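Local coordinates for protein Dye-decolorizing peroxidase (Irpex lacteus, PDB 7D8M) that probably uses a bound heme b to reduce peroxides while oxidising dyes and other substrates, at residues A[319-324]-A[387-392]. Residues are numbered along the deposited sequence; the frame is centred on the assembly and turned at random.
With HEM (protoporphyrin IX containing Fe), chain B.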
loop_
_atom_site.group_PDB
_atom_site.type_symbol
_atom_site.label_atom_id
_atom_site.label_comp_id
_atom_site.label_asym_id
_atom_site.label_seq_id
_atom_site.Cartn_x
_atom_site.Cartn_y
_atom_site.Cartn_z
ATOM N N ARG A 319 16.977 1.312 1.067
ATOM C CA ARG A 319 17.587 1.559 2.369
ATOM C C ARG A 319 19.051 1.960 2.243
ATOM O O ARG A 319 19.545 2.756 3.050
ATOM C CB ARG A 319 17.469 0.312 3.256
ATOM C CG ARG A 319 16.060 -0.220 3.424
ATOM C CD ARG A 319 16.058 -1.583 4.091
ATOM N NE ARG A 319 14.699 -2.112 4.183
ATOM C CZ ARG A 319 14.265 -2.922 5.144
ATOM N NH1 ARG A 319 15.091 -3.316 6.107
ATOM N NH2 ARG A 319 13.003 -3.342 5.133
ATOM N N ASP A 320 19.759 1.428 1.243
ATOM C CA ASP A 320 21.191 1.691 1.148
ATOM C C ASP A 320 21.463 3.113 0.666
ATOM O O ASP A 320 22.383 3.775 1.157
ATOM C CB ASP A 320 21.859 0.656 0.235
ATOM C CG ASP A 320 21.273 0.633 -1.162
ATOM O OD1 ASP A 320 20.069 0.960 -1.330
ATOM O OD2 ASP A 320 22.016 0.272 -2.102
ATOM N N LEU A 321 20.660 3.609 -0.277
ATOM C CA LEU A 321 20.818 4.988 -0.724
ATOM C C LEU A 321 20.561 5.962 0.419
ATOM O O LEU A 321 21.341 6.897 0.638
ATOM C CB LEU A 321 19.877 5.278 -1.893
ATOM C CG LEU A 321 19.934 4.434 -3.166
ATOM C CD1 LEU A 321 19.332 5.230 -4.298
ATOM C CD2 LEU A 321 21.359 3.964 -3.528
ATOM N N GLU A 322 19.469 5.748 1.164
ATOM C CA GLU A 322 19.158 6.608 2.306
ATOM C C GLU A 322 20.225 6.476 3.381
ATOM O O GLU A 322 20.660 7.480 3.959
ATOM C CB GLU A 322 17.780 6.257 2.874
ATOM C CG GLU A 322 17.301 7.176 4.025
ATOM C CD GLU A 322 15.919 6.812 4.574
ATOM O OE1 GLU A 322 15.172 6.049 3.921
ATOM O OE2 GLU A 322 15.571 7.301 5.670
ATOM N N GLY A 323 20.673 5.244 3.640
ATOM C CA GLY A 323 21.651 5.023 4.682
ATOM C C GLY A 323 22.985 5.658 4.365
ATOM O O GLY A 323 23.740 6.002 5.276
ATOM N N GLN A 324 23.288 5.826 3.079
ATOM C CA GLN A 324 24.447 6.586 2.629
ATOM C C GLN A 324 24.232 8.091 2.716
ATOM O O GLN A 324 25.154 8.848 2.383
ATOM C CB GLN A 324 24.803 6.219 1.189
ATOM C CG GLN A 324 25.555 4.905 1.029
ATOM C CD GLN A 324 25.653 4.486 -0.419
ATOM O OE1 GLN A 324 24.686 3.982 -0.999
ATOM N NE2 GLN A 324 26.818 4.697 -1.020
ATOM N N PRO A 387 17.873 2.141 -9.059
ATOM C CA PRO A 387 18.590 3.174 -8.297
ATOM C C PRO A 387 19.793 3.793 -9.008
ATOM O O PRO A 387 20.538 3.117 -9.734
ATOM C CB PRO A 387 19.058 2.414 -7.048
ATOM C CG PRO A 387 19.299 1.016 -7.561
ATOM C CD PRO A 387 18.173 0.785 -8.557
ATOM N N PHE A 388 19.952 5.097 -8.802
ATOM C CA PHE A 388 21.187 5.775 -9.149
ATOM C C PHE A 388 22.260 5.442 -8.114
ATOM O O PHE A 388 21.983 4.845 -7.061
ATOM C CB PHE A 388 20.965 7.288 -9.238
ATOM C CG PHE A 388 20.626 7.931 -7.916
ATOM C CD1 PHE A 388 21.623 8.458 -7.110
ATOM C CD2 PHE A 388 19.313 7.996 -7.480
ATOM C CE1 PHE A 388 21.327 9.038 -5.899
ATOM C CE2 PHE A 388 19.001 8.579 -6.256
ATOM C CZ PHE A 388 20.006 9.102 -5.468
ATOM N N SER A 389 23.497 5.845 -8.428
ATOM C CA SER A 389 24.737 5.681 -7.658
ATOM C C SER A 389 25.377 4.313 -7.854
ATOM O O SER A 389 26.377 4.021 -7.178
ATOM C CB SER A 389 24.571 5.904 -6.145
ATOM O OG SER A 389 23.854 4.839 -5.538
ATOM N N LYS A 390 24.845 3.459 -8.724
ATOM C CA LYS A 390 25.465 2.163 -8.935
ATOM C C LYS A 390 26.505 2.277 -10.050
ATOM O O LYS A 390 26.695 3.341 -10.646
ATOM C CB LYS A 390 24.402 1.105 -9.238
ATOM C CG LYS A 390 23.242 1.101 -8.237
ATOM C CD LYS A 390 23.772 1.039 -6.806
ATOM C CE LYS A 390 22.672 0.732 -5.814
ATOM N NZ LYS A 390 23.178 0.579 -4.430
ATOM N N GLY A 391 27.194 1.172 -10.334
ATOM C CA GLY A 391 28.190 1.158 -11.381
ATOM C C GLY A 391 27.620 1.613 -12.708
ATOM O O GLY A 391 26.537 1.181 -13.116
ATOM N N PRO A 392 28.357 2.480 -13.421
ATOM C CA PRO A 392 27.788 3.137 -14.615
ATOM C C PRO A 392 27.334 2.182 -15.706
ATOM O O PRO A 392 26.447 2.539 -16.490
ATOM C CB PRO A 392 28.935 4.032 -15.113
ATOM C CG PRO A 392 29.892 4.131 -13.986
ATOM C CD PRO A 392 29.745 2.895 -13.158
HETATM C CHA HEM B . 6.827 -4.565 0.353
HETATM C CHB HEM B . 3.985 -7.333 -2.437
HETATM C CHC HEM B . 2.179 -3.327 -4.513
HETATM C CHD HEM B . 5.378 -0.610 -2.081
HETATM C C1A HEM B . 6.208 -5.664 -0.197
HETATM C C2A HEM B . 6.386 -7.044 0.215
HETATM C C3A HEM B . 5.586 -7.805 -0.553
HETATM C C4A HEM B . 4.881 -6.933 -1.469
HETATM C CMA HEM B . 5.409 -9.334 -0.513
HETATM C CAA HEM B . 7.333 -7.511 1.353
HETATM C CBA HEM B . 6.598 -7.499 2.692
HETATM C CGA HEM B . 6.953 -6.274 3.512
HETATM O O1A HEM B . 8.126 -5.834 3.466
HETATM O O2A HEM B . 6.066 -5.749 4.240
HETATM C C1B HEM B . 3.230 -6.482 -3.208
HETATM C C2B HEM B . 2.161 -6.892 -4.090
HETATM C C3B HEM B . 1.671 -5.781 -4.672
HETATM C C4B HEM B . 2.403 -4.643 -4.161
HETATM C CMB HEM B . 1.745 -8.377 -4.302
HETATM C CAB HEM B . 0.505 -5.627 -5.680
HETATM C CBB HEM B . -0.441 -6.554 -5.861
HETATM C C1C HEM B . 2.927 -2.238 -4.098
HETATM C C2C HEM B . 2.828 -0.875 -4.593
HETATM C C3C HEM B . 3.713 -0.120 -3.911
HETATM C C4C HEM B . 4.410 -0.993 -2.984
HETATM C CMC HEM B . 1.828 -0.438 -5.692
HETATM C CAC HEM B . 4.041 1.390 -4.043
HETATM C CBC HEM B . 3.811 2.096 -5.164
HETATM C C1D HEM B . 5.955 -1.424 -1.129
HETATM C C2D HEM B . 6.765 -1.005 0.004
HETATM C C3D HEM B . 7.165 -2.092 0.665
HETATM C C4D HEM B . 6.623 -3.251 -0.018
HETATM C CMD HEM B . 7.130 0.438 0.392
HETATM C CAD HEM B . 8.055 -2.111 1.924
HETATM C CBD HEM B . 9.520 -2.150 1.480
HETATM C CGD HEM B . 10.465 -2.064 2.660
HETATM O O1D HEM B . 11.495 -2.788 2.649
HETATM O O2D HEM B . 10.192 -1.285 3.616
HETATM N NA HEM B . 5.294 -5.637 -1.227
HETATM N NB HEM B . 3.356 -5.101 -3.269
HETATM N NC HEM B . 3.905 -2.267 -3.131
HETATM N ND HEM B . 5.872 -2.805 -1.104
HETATM FE FE HEM B . 4.706 -3.968 -2.316
#
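One face of the Phe388 ring carries the methyl CD1 of Leu321. This CH-pi contact puts Leu321 CD1 4.2 Å from the centroid of the Phe388 ring, 22° off the normal and shifted toward the rim at CE2. Arg319, one residue before Asp320 in the helix, binds the heme. Its guanidinium takes a heme propionate at the edge: Arg319 NH2 donates to heme O1D at 3.0 Å, with an N-H...O angle of 164°. Asn289 and the carbonyl of Phe291 hold the same group. Leu321 CD1 also packs on Pro387, 3.9 Å from Pro387 CB. The other branch of Leu321, CD2, lies against OG of Ser389 and O of Phe388. The Asp320 carboxylate meets Lys390 through one oxygen. Asp320 OD2 accepts an N-H of Lys390 NZ at 2.6 Å, nearly along its C-O axis, in a salt bridge. The lysine chain bends at chi2 (-51°) and then runs extended to reach it. NZ also donates to Leu300 O. OD2 also pairs with Arg314 on helix 312-316, which carries the axial heme ligand His312. Asp320 thus joins that helix, helix 319-323 and the segment 387-392, part of the long loop between helix 373-381 and strand 409-411.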